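Techylectin-5A (Tachypleus tridentatus, PDB 1JC9) recognises acetyl group-containing substances on cell surfaces and agglutinates bacteria and human erythrocytes as a fibrinogen-related lectin of horseshoe crab innate immunity. Local coordinates at residues 145-150 with 244-249; 154-159 with 175-180; 218-223 with 235-240. All coordinates share one frame; numbering follows the deposited sequence.

Interaction 1 of 3, residues 145-150 with 244-249; sequences LKDKEN and AWKGYH. With NAG (2-acetamido-2-deoxy-beta-D-glucopyranose), chain B.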
loop_
_atom_site.group_PDB
_atom_site.type_symbol
_atom_site.label_atom_id
_atom_site.label_comp_id
_atom_site.label_asym_id
_atom_site.label_seq_id
_atom_site.Cartn_x
_atom_site.Cartn_y
_atom_site.Cartn_z
ATOM N N LEU A 145 -1.666 10.378 3.791
ATOM C CA LEU A 145 -0.391 10.675 4.438
ATOM C C LEU A 145 -0.516 11.756 5.513
ATOM O O LEU A 145 -1.290 12.705 5.372
ATOM C CB LEU A 145 0.612 11.143 3.378
ATOM C CG LEU A 145 0.541 10.422 2.026
ATOM C CD1 LEU A 145 1.322 11.210 0.986
ATOM C CD2 LEU A 145 1.091 9.004 2.163
ATOM N N LYS A 146 0.265 11.618 6.577
ATOM C CA LYS A 146 0.248 12.583 7.670
ATOM C C LYS A 146 1.663 12.780 8.209
ATOM O O LYS A 146 2.407 11.810 8.362
ATOM C CB LYS A 146 -0.669 12.079 8.791
ATOM C CG LYS A 146 -0.738 13.003 10.000
ATOM C CD LYS A 146 -1.503 12.376 11.161
ATOM C CE LYS A 146 -2.963 12.137 10.818
ATOM N NZ LYS A 146 -3.701 11.534 11.966
ATOM N N ASP A 147 2.046 14.028 8.486
ATOM C CA ASP A 147 3.379 14.285 9.025
ATOM C C ASP A 147 3.325 14.450 10.543
ATOM O O ASP A 147 2.264 14.283 11.147
ATOM C CB ASP A 147 4.023 15.518 8.371
ATOM C CG ASP A 147 3.303 16.815 8.698
ATOM O OD1 ASP A 147 2.641 16.900 9.753
ATOM O OD2 ASP A 147 3.421 17.764 7.897
ATOM N N LYS A 148 4.461 14.771 11.158
ATOM C CA LYS A 148 4.526 14.917 12.613
ATOM C C LYS A 148 3.736 16.090 13.187
ATOM O O LYS A 148 3.408 16.092 14.373
ATOM C CB LYS A 148 5.983 15.001 13.074
ATOM C CG LYS A 148 6.807 13.795 12.667
ATOM C CD LYS A 148 8.168 13.778 13.337
ATOM C CE LYS A 148 8.050 13.465 14.817
ATOM N NZ LYS A 148 9.391 13.264 15.427
ATOM N N GLU A 149 3.436 17.084 12.357
ATOM C CA GLU A 149 2.659 18.234 12.808
ATOM C C GLU A 149 1.170 17.929 12.679
ATOM O O GLU A 149 0.328 18.796 12.911
ATOM C CB GLU A 149 2.995 19.476 11.977
ATOM C CG GLU A 149 4.200 20.256 12.476
ATOM C CD GLU A 149 5.460 19.420 12.515
ATOM O OE1 GLU A 149 5.916 18.980 11.436
ATOM O OE2 GLU A 149 5.992 19.201 13.626
ATOM N N ASN A 150 0.860 16.691 12.301
ATOM C CA ASN A 150 -0.518 16.239 12.124
ATOM C C ASN A 150 -1.187 16.798 10.869
ATOM O O ASN A 150 -2.403 16.697 10.709
ATOM C CB ASN A 150 -1.358 16.573 13.367
ATOM C CG ASN A 150 -1.129 15.591 14.505
ATOM O OD1 ASN A 150 -1.555 15.820 15.641
ATOM N ND2 ASN A 150 -0.461 14.483 14.204
ATOM N N ALA A 244 7.307 14.186 -3.511
ATOM C CA ALA A 244 6.612 15.410 -3.890
ATOM C C ALA A 244 6.143 16.271 -2.724
ATOM O O ALA A 244 5.904 17.463 -2.895
ATOM C CB ALA A 244 5.436 15.080 -4.805
ATOM N N TRP A 245 6.009 15.687 -1.541
ATOM C CA TRP A 245 5.559 16.466 -0.398
ATOM C C TRP A 245 6.673 16.816 0.588
ATOM O O TRP A 245 6.894 17.992 0.879
ATOM C CB TRP A 245 4.424 15.733 0.335
ATOM C CG TRP A 245 3.854 16.502 1.502
ATOM C CD1 TRP A 245 3.840 17.863 1.662
ATOM C CD2 TRP A 245 3.197 15.958 2.657
ATOM N NE1 TRP A 245 3.218 18.196 2.842
ATOM C CE2 TRP A 245 2.814 17.050 3.473
ATOM C CE3 TRP A 245 2.892 14.657 3.080
ATOM C CZ2 TRP A 245 2.141 16.879 4.691
ATOM C CZ3 TRP A 245 2.221 14.486 4.293
ATOM C CH2 TRP A 245 1.854 15.594 5.083
ATOM N N LYS A 246 7.385 15.811 1.089
ATOM C CA LYS A 246 8.436 16.059 2.075
ATOM C C LYS A 246 9.882 15.785 1.649
ATOM O O LYS A 246 10.788 15.848 2.479
ATOM C CB LYS A 246 8.138 15.260 3.344
ATOM C CG LYS A 246 6.828 15.623 4.027
ATOM C CD LYS A 246 6.903 17.010 4.642
ATOM C CE LYS A 246 5.703 17.290 5.535
ATOM N NZ LYS A 246 5.810 18.621 6.199
ATOM N N GLY A 247 10.107 15.481 0.374
ATOM C CA GLY A 247 11.462 15.213 -0.085
ATOM C C GLY A 247 11.975 13.809 0.213
ATOM O O GLY A 247 11.191 12.868 0.369
ATOM N N TYR A 248 13.294 13.662 0.295
ATOM C CA TYR A 248 13.905 12.363 0.569
ATOM C C TYR A 248 14.497 12.206 1.970
ATOM O O TYR A 248 15.159 11.206 2.251
ATOM C CB TYR A 248 15.002 12.066 -0.452
ATOM C CG TYR A 248 14.503 11.631 -1.811
ATOM C CD1 TYR A 248 13.577 10.594 -1.935
ATOM C CD2 TYR A 248 15.007 12.209 -2.979
ATOM C CE1 TYR A 248 13.171 10.138 -3.178
ATOM C CE2 TYR A 248 14.610 11.759 -4.229
ATOM C CZ TYR A 248 13.692 10.719 -4.321
ATOM O OH TYR A 248 13.319 10.240 -5.551
ATOM N N HIS A 249 14.264 13.177 2.849
ATOM C CA HIS A 249 14.808 13.104 4.204
ATOM C C HIS A 249 13.747 13.255 5.288
ATOM O O HIS A 249 14.010 13.821 6.351
ATOM C CB HIS A 249 15.891 14.173 4.386
ATOM C CG HIS A 249 17.166 13.868 3.665
ATOM N ND1 HIS A 249 18.148 13.059 4.197
ATOM C CD2 HIS A 249 17.611 14.242 2.440
ATOM C CE1 HIS A 249 19.142 12.949 3.333
ATOM N NE2 HIS A 249 18.840 13.657 2.258
HETATM C C1 NAG B . 16.101 9.832 -7.987
HETATM C C2 NAG B . 16.951 8.652 -7.320
HETATM C C3 NAG B . 18.480 8.946 -7.570
HETATM C C4 NAG B . 18.670 8.917 -9.070
HETATM C C5 NAG B . 17.773 10.039 -9.706
HETATM C C6 NAG B . 17.885 10.057 -11.233
HETATM C C7 NAG B . 16.013 7.513 -5.407
HETATM C C8 NAG B . 15.698 7.395 -3.947
HETATM N N2 NAG B . 16.685 8.626 -5.873
HETATM O O1 NAG B . 14.657 9.667 -7.819
HETATM O O3 NAG B . 19.296 7.922 -7.005
HETATM O O4 NAG B . 20.084 9.172 -9.393
HETATM O O5 NAG B . 16.352 9.866 -9.413
HETATM O O6 NAG B . 16.989 11.146 -11.620
HETATM O O7 NAG B . 15.645 6.577 -6.159
#
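D147 and K246 meet in a salt bridge, NZ lying 3.1 Å from D147 OD2, while the indole of W245 fits between this pair and L145. The ammonium reaches OD2 on its anti side and 27° out of the carboxylate plane, and the two side chains cross at about a right angle. K246 bends at chi2 (-69°), which folds its chain back along the indole: CE sits 3.5 Å above one face of the W245 ring, near the rim. The six-membered part of that ring points at the other segment. Its CZ3 packs on L145 CB at 3.8 Å, and CZ2 comes to 3.6 Å from D147 OD2, both obliquely, whereas K146 N lies at the ring edge. With CG anti to its backbone N (chi1 -177°), W245 extends from the helix 243-246 toward the end of the strand 139-146, so the contact joins the short helix to the sheet of the fibrinogen C-terminal domain just where that strand runs into a type I turn, D147 to N150. The second carboxylate oxygen serves this turn: D147 OD1 takes a weak bond from E149 N and a hydrogen bond from D151 N. Farther out, K246 makes a cation-pi contact with Y250, and L252 lies against both L145 and W245. Beyond the helix, G247 has positive phi and the chain leads on to Y248 in the acetyl-sugar pocket. There Y248 OH accepts a 2.7 Å hydrogen bond from O1 of the NAG, and one face of the ring lies against the methyl C8.

Interaction 2 of 3, residues 154-159 with 175-180; sequences YAIYQD and NYSGDA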
loop_
_atom_site.group_PDB
_atom_site.type_symbol
_atom_site.label_atom_id
_atom_site.label_comp_id
_atom_site.label_asym_id
_atom_site.label_seq_id
_atom_site.Cartn_x
_atom_site.Cartn_y
_atom_site.Cartn_z
ATOM N N TYR A 154 -3.280 13.729 0.473
ATOM C CA TYR A 154 -3.770 12.479 -0.089
ATOM C C TYR A 154 -3.499 12.474 -1.584
ATOM O O TYR A 154 -3.263 13.524 -2.190
ATOM C CB TYR A 154 -5.280 12.312 0.160
ATOM C CG TYR A 154 -6.141 13.206 -0.703
ATOM C CD1 TYR A 154 -6.229 14.574 -0.455
ATOM C CD2 TYR A 154 -6.813 12.698 -1.813
ATOM C CE1 TYR A 154 -6.961 15.419 -1.299
ATOM C CE2 TYR A 154 -7.546 13.533 -2.665
ATOM C CZ TYR A 154 -7.612 14.892 -2.401
ATOM O OH TYR A 154 -8.316 15.723 -3.249
ATOM N N ALA A 155 -3.520 11.281 -2.169
ATOM C CA ALA A 155 -3.305 11.108 -3.599
ATOM C C ALA A 155 -4.214 9.968 -4.026
ATOM O O ALA A 155 -4.349 8.970 -3.316
ATOM C CB ALA A 155 -1.856 10.756 -3.880
ATOM N N ILE A 156 -4.847 10.133 -5.176
ATOM C CA ILE A 156 -5.747 9.130 -5.712
ATOM C C ILE A 156 -5.227 8.720 -7.082
ATOM O O ILE A 156 -4.771 9.564 -7.849
ATOM C CB ILE A 156 -7.178 9.701 -5.918
ATOM C CG1 ILE A 156 -7.719 10.288 -4.611
ATOM C CG2 ILE A 156 -8.104 8.609 -6.451
ATOM C CD1 ILE A 156 -8.064 9.265 -3.572
ATOM N N TYR A 157 -5.280 7.424 -7.374
ATOM C CA TYR A 157 -4.868 6.916 -8.674
ATOM C C TYR A 157 -5.970 5.979 -9.145
ATOM O O TYR A 157 -6.343 5.038 -8.433
ATOM C CB TYR A 157 -3.554 6.130 -8.596
ATOM C CG TYR A 157 -2.352 6.979 -8.293
ATOM C CD1 TYR A 157 -2.021 7.307 -6.982
ATOM C CD2 TYR A 157 -1.565 7.494 -9.323
ATOM C CE1 TYR A 157 -0.937 8.130 -6.700
ATOM C CE2 TYR A 157 -0.479 8.323 -9.054
ATOM C CZ TYR A 157 -0.172 8.636 -7.741
ATOM O OH TYR A 157 0.898 9.460 -7.466
ATOM N N GLN A 158 -6.503 6.241 -10.332
ATOM C CA GLN A 158 -7.550 5.386 -10.870
ATOM C C GLN A 158 -6.952 4.133 -11.488
ATOM O O GLN A 158 -5.740 4.043 -11.699
ATOM C CB GLN A 158 -8.353 6.117 -11.944
ATOM C CG GLN A 158 -9.228 7.229 -11.420
ATOM C CD GLN A 158 -10.254 7.671 -12.447
ATOM O OE1 GLN A 158 -11.192 6.931 -12.758
ATOM N NE2 GLN A 158 -10.075 8.873 -12.989
ATOM N N ASP A 159 -7.818 3.164 -11.764
ATOM C CA ASP A 159 -7.423 1.918 -12.400
ATOM C C ASP A 159 -6.182 1.290 -11.787
ATOM O O ASP A 159 -5.179 1.081 -12.468
ATOM C CB ASP A 159 -7.195 2.160 -13.896
ATOM C CG ASP A 159 -8.329 2.946 -14.539
ATOM O OD1 ASP A 159 -9.500 2.704 -14.180
ATOM O OD2 ASP A 159 -8.055 3.801 -15.412
ATOM N N ASN A 175 -4.753 7.675 -14.015
ATOM C CA ASN A 175 -4.602 9.088 -13.664
ATOM C C ASN A 175 -4.561 9.446 -12.186
ATOM O O ASN A 175 -5.256 8.862 -11.352
ATOM C CB ASN A 175 -5.693 9.919 -14.344
ATOM C CG ASN A 175 -5.588 9.891 -15.856
ATOM O OD1 ASN A 175 -4.515 10.107 -16.418
ATOM N ND2 ASN A 175 -6.704 9.628 -16.524
ATOM N N TYR A 176 -3.738 10.447 -11.899
ATOM C CA TYR A 176 -3.528 10.971 -10.561
ATOM C C TYR A 176 -4.409 12.193 -10.280
ATOM O O TYR A 176 -4.816 12.908 -11.192
ATOM C CB TYR A 176 -2.057 11.374 -10.417
ATOM C CG TYR A 176 -1.784 12.378 -9.316
ATOM C CD1 TYR A 176 -1.615 11.967 -7.995
ATOM C CD2 TYR A 176 -1.726 13.748 -9.595
ATOM C CE1 TYR A 176 -1.395 12.891 -6.977
ATOM C CE2 TYR A 176 -1.510 14.683 -8.585
ATOM C CZ TYR A 176 -1.345 14.244 -7.278
ATOM O OH TYR A 176 -1.122 15.152 -6.268
ATOM N N SER A 177 -4.700 12.411 -9.006
ATOM C CA SER A 177 -5.468 13.562 -8.562
ATOM C C SER A 177 -5.229 13.624 -7.059
ATOM O O SER A 177 -4.988 12.592 -6.429
ATOM C CB SER A 177 -6.962 13.404 -8.887
ATOM O OG SER A 177 -7.575 12.427 -8.076
ATOM N N GLY A 178 -5.256 14.828 -6.494
ATOM C CA GLY A 178 -5.024 14.981 -5.069
ATOM C C GLY A 178 -4.080 16.139 -4.789
ATOM O O GLY A 178 -3.792 16.930 -5.685
ATOM N N ASP A 179 -3.587 16.235 -3.557
ATOM C CA ASP A 179 -2.683 17.324 -3.192
ATOM C C ASP A 179 -1.356 16.892 -2.571
ATOM O O ASP A 179 -0.603 17.728 -2.081
ATOM C CB ASP A 179 -3.388 18.297 -2.238
ATOM C CG ASP A 179 -3.899 17.618 -0.981
ATOM O OD1 ASP A 179 -3.457 16.485 -0.684
ATOM O OD2 ASP A 179 -4.740 18.221 -0.282
ATOM N N ALA A 180 -1.057 15.599 -2.589
ATOM C CA ALA A 180 0.193 15.121 -2.004
ATOM C C ALA A 180 1.353 15.216 -2.984
ATOM O O ALA A 180 2.515 15.209 -2.582
ATOM C CB ALA A 180 0.036 13.677 -1.543
HETATM O O HOH W 1 -7.100 6.483 -15.591
#
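Y154 has CG between its backbone N and carbonyl carbon (chi1 74°), which swings the ring over the neighbouring strand, where G178 CA makes a CH-pi contact, 4.1 Å from the ring centroid and over the face. On the other side of the sheet Y176 has CG anti to its N (chi1 159°), and its CD1 comes 3.6 Å from Y157 CZ; the two rings meet obliquely, planes at 50°. The Y176 ring also meets A155 CB with its edge, at CE1. Between these two faces the strands 152-162 and 176-178 pair antiparallel. I156 and S177 form the hydrogen-bonded pair, I156 N giving a 2.8 Å bond to S177 O, while Y157 with Y176 is a non-hydrogen-bonded pair. Q158 N extends the ladder to N175 O. At the other end D179 closes the strand pair: its OD1 receives Y154 N at 3.0 Å, almost straight, and its own N donates to Y154 O, which also takes a weak bond from A180 N. A water spans D159 OD2 and N175 N. The phenol oxygens are engaged outside the pair, Y157 OH with N182 and F184 N, Y176 OH with G181 N. D179 thus grips both main-chain polar groups of Y154, by carboxylate and amide, consistent with a firm hold on the chain where the strand 176-178 ends.

Interaction 3 of 3, residues 218-223 with 235-240; sequences RCHESN and SYADGI. With NAG (2-acetamido-2-deoxy-beta-D-glucopyranose), chain B.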
loop_
_atom_site.group_PDB
_atom_site.type_symbol
_atom_site.label_atom_id
_atom_site.label_comp_id
_atom_site.label_asym_id
_atom_site.label_seq_id
_atom_site.Cartn_x
_atom_site.Cartn_y
_atom_site.Cartn_z
ATOM N N ARG A 218 14.230 3.188 -10.334
ATOM C CA ARG A 218 15.643 3.575 -10.309
ATOM C C ARG A 218 15.935 4.748 -9.361
ATOM O O ARG A 218 16.582 5.706 -9.779
ATOM C CB ARG A 218 16.092 4.010 -11.702
ATOM C CG ARG A 218 16.227 2.933 -12.750
ATOM C CD ARG A 218 16.283 3.602 -14.123
ATOM N NE ARG A 218 17.019 2.825 -15.118
ATOM C CZ ARG A 218 18.340 2.671 -15.120
ATOM N NH1 ARG A 218 19.083 3.241 -14.176
ATOM N NH2 ARG A 218 18.923 1.953 -16.070
ATOM N N CYS A 219 15.504 4.698 -8.101
ATOM C CA CYS A 219 14.771 3.586 -7.521
ATOM C C CYS A 219 13.333 3.943 -7.136
ATOM O O CYS A 219 12.415 3.141 -7.345
ATOM C CB CYS A 219 15.502 3.088 -6.281
ATOM S SG CYS A 219 17.027 2.140 -6.589
ATOM N N HIS A 220 13.131 5.136 -6.571
ATOM C CA HIS A 220 11.783 5.526 -6.156
ATOM C C HIS A 220 11.568 7.010 -5.900
ATOM O O HIS A 220 12.514 7.795 -5.814
ATOM C CB HIS A 220 11.403 4.786 -4.870
ATOM C CG HIS A 220 12.041 5.356 -3.640
ATOM N ND1 HIS A 220 11.686 6.582 -3.117
ATOM C CD2 HIS A 220 13.035 4.884 -2.850
ATOM C CE1 HIS A 220 12.432 6.840 -2.057
ATOM N NE2 HIS A 220 13.260 5.827 -1.874
ATOM N N GLU A 221 10.292 7.368 -5.770
ATOM C CA GLU A 221 9.871 8.720 -5.440
ATOM C C GLU A 221 8.967 8.554 -4.215
ATOM O O GLU A 221 8.704 9.509 -3.487
ATOM C CB GLU A 221 9.114 9.376 -6.596
ATOM C CG GLU A 221 9.978 9.602 -7.829
ATOM C CD GLU A 221 9.490 10.752 -8.690
ATOM O OE1 GLU A 221 8.310 10.750 -9.097
ATOM O OE2 GLU A 221 10.295 11.667 -8.959
ATOM N N SER A 222 8.492 7.325 -4.003
ATOM C CA SER A 222 7.669 6.985 -2.835
ATOM C C SER A 222 8.220 5.661 -2.302
ATOM O O SER A 222 8.589 4.784 -3.080
ATOM C CB SER A 222 6.181 6.861 -3.203
ATOM O OG SER A 222 5.956 5.929 -4.241
ATOM N N ASN A 223 8.280 5.518 -0.981
ATOM C CA ASN A 223 8.852 4.317 -0.370
ATOM C C ASN A 223 8.125 4.006 0.937
ATOM O O ASN A 223 8.749 3.853 1.985
ATOM C CB ASN A 223 10.349 4.584 -0.115
ATOM C CG ASN A 223 11.127 3.338 0.264
ATOM O OD1 ASN A 223 11.025 2.302 -0.391
ATOM N ND2 ASN A 223 11.936 3.444 1.310
ATOM N N SER A 235 20.040 9.951 6.774
ATOM C CA SER A 235 20.214 8.894 5.782
ATOM C C SER A 235 19.417 9.288 4.547
ATOM O O SER A 235 18.454 10.055 4.638
ATOM C CB SER A 235 19.731 7.545 6.326
ATOM O OG SER A 235 18.390 7.615 6.775
ATOM N N TYR A 236 19.813 8.760 3.394
ATOM C CA TYR A 236 19.153 9.109 2.145
ATOM C C TYR A 236 17.986 8.234 1.685
ATOM O O TYR A 236 18.156 7.057 1.375
ATOM C CB TYR A 236 20.192 9.179 1.021
ATOM C CG TYR A 236 19.617 9.533 -0.332
ATOM C CD1 TYR A 236 19.086 10.795 -0.579
ATOM C CD2 TYR A 236 19.593 8.596 -1.365
ATOM C CE1 TYR A 236 18.543 11.122 -1.825
ATOM C CE2 TYR A 236 19.054 8.911 -2.615
ATOM C CZ TYR A 236 18.530 10.174 -2.836
ATOM O OH TYR A 236 17.993 10.486 -4.067
ATOM N N ALA A 237 16.803 8.840 1.651
ATOM C CA ALA A 237 15.578 8.213 1.169
ATOM C C ALA A 237 15.249 6.782 1.595
ATOM O O ALA A 237 14.544 6.076 0.873
ATOM C CB ALA A 237 15.566 8.295 -0.354
ATOM N N ASP A 238 15.718 6.346 2.759
ATOM C CA ASP A 238 15.429 4.977 3.174
ATOM C C ASP A 238 14.303 4.836 4.192
ATOM O O ASP A 238 14.101 3.763 4.753
ATOM C CB ASP A 238 16.708 4.294 3.673
ATOM C CG ASP A 238 17.405 5.071 4.767
ATOM O OD1 ASP A 238 17.085 6.262 4.967
ATOM O OD2 ASP A 238 18.290 4.482 5.424
ATOM N N GLY A 239 13.568 5.922 4.417
ATOM C CA GLY A 239 12.442 5.892 5.338
ATOM C C GLY A 239 11.142 5.907 4.541
ATOM O O GLY A 239 11.172 5.663 3.332
ATOM N N ILE A 240 10.016 6.183 5.205
ATOM C CA ILE A 240 8.694 6.241 4.558
ATOM C C ILE A 240 8.600 7.568 3.800
ATOM O O ILE A 240 8.051 8.542 4.312
ATOM C CB ILE A 240 7.542 6.213 5.610
ATOM C CG1 ILE A 240 7.751 5.071 6.610
ATOM C CG2 ILE A 240 6.191 6.075 4.913
ATOM C CD1 ILE A 240 7.906 3.735 5.982
HETATM C C1 NAG B . 16.101 9.832 -7.987
HETATM C C2 NAG B . 16.951 8.652 -7.320
HETATM C C3 NAG B . 18.480 8.946 -7.570
HETATM C C4 NAG B . 18.670 8.917 -9.070
HETATM C C5 NAG B . 17.773 10.039 -9.706
HETATM C C6 NAG B . 17.885 10.057 -11.233
HETATM C C7 NAG B . 16.013 7.513 -5.407
HETATM C C8 NAG B . 15.698 7.395 -3.947
HETATM N N2 NAG B . 16.685 8.626 -5.873
HETATM O O1 NAG B . 14.657 9.667 -7.819
HETATM O O3 NAG B . 19.296 7.922 -7.005
HETATM O O4 NAG B . 20.084 9.172 -9.393
HETATM O O5 NAG B . 16.352 9.866 -9.413
HETATM O O6 NAG B . 16.989 11.146 -11.620
HETATM O O7 NAG B . 15.645 6.577 -6.159
#
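H220 reaches A237 in the sugar-binding pocket. Beyond CB, chi1 of 77° stands CG between the backbone N and the carbonyl carbon, and the ring reaches in between the NAG methyl and N223. The imidazole is sandwiched there: N223 CB lies over the centre of one face, and the acetyl methyl C8 of the NAG lies over the opposite face, nearer the rim. CG and ND1 keep farther from that methyl, CD2 and CE1 come nearer, and NE2 is the closest ring atom, 3.6 Å from C8. At this tip NE2 donates to A237 O over 3.0 Å, close to the ring plane and on a carbonyl lone pair, so the bond holds the ring's rotation while its face stays against the methyl. A237 CB also touches the methyl, 3.7 Å from C8, and sits over the centre of the Y236 ring. This is the acetyl-group pocket of a fibrinogen-related lectin, built from two irregular loops on either side of the strand 231-232. A cis peptide precedes C219, whose SG is bonded to C206. C219 N donates to NAG O7 at 2.7 Å, and H220 N donates to the same NAG O7 at 2.9 Å. The acetamido N2 donates in turn to Y236 OH, 2.9 Å away. Y210 meets the H220 ring edge-to-face, and R186 also bonds the sugar. Behind the pocket, N223 ND2 donates to G239 O at 3.1 Å, tilted from both the carbonyl and the amide plane, and also to Y210 O. N223 OD1 pairs with Y216 OH.

Interactions 1 and 3 share the NAG pocket, their centres about 13 Å apart. Y248 of 244-249 joins them: its OH lies 2.6 Å from H220 O, a probable hydrogen bond, and its carbonyl O is 2.9 Å from A237 N. Through the helix 243-246, interaction 1 connects Y248 to the strand 139-146 of the sheet. Interaction 2 continues that sheet on the neighbouring strand and touches interaction 1 at A180, whose CB packs 3.8 Å from L145 CD1 and whose O is 3.5 Å from W245 CB. It does not touch interaction 3; their nearest atoms are about 7 Å apart, and the Y157 side chain stays about 14 Å from the NAG.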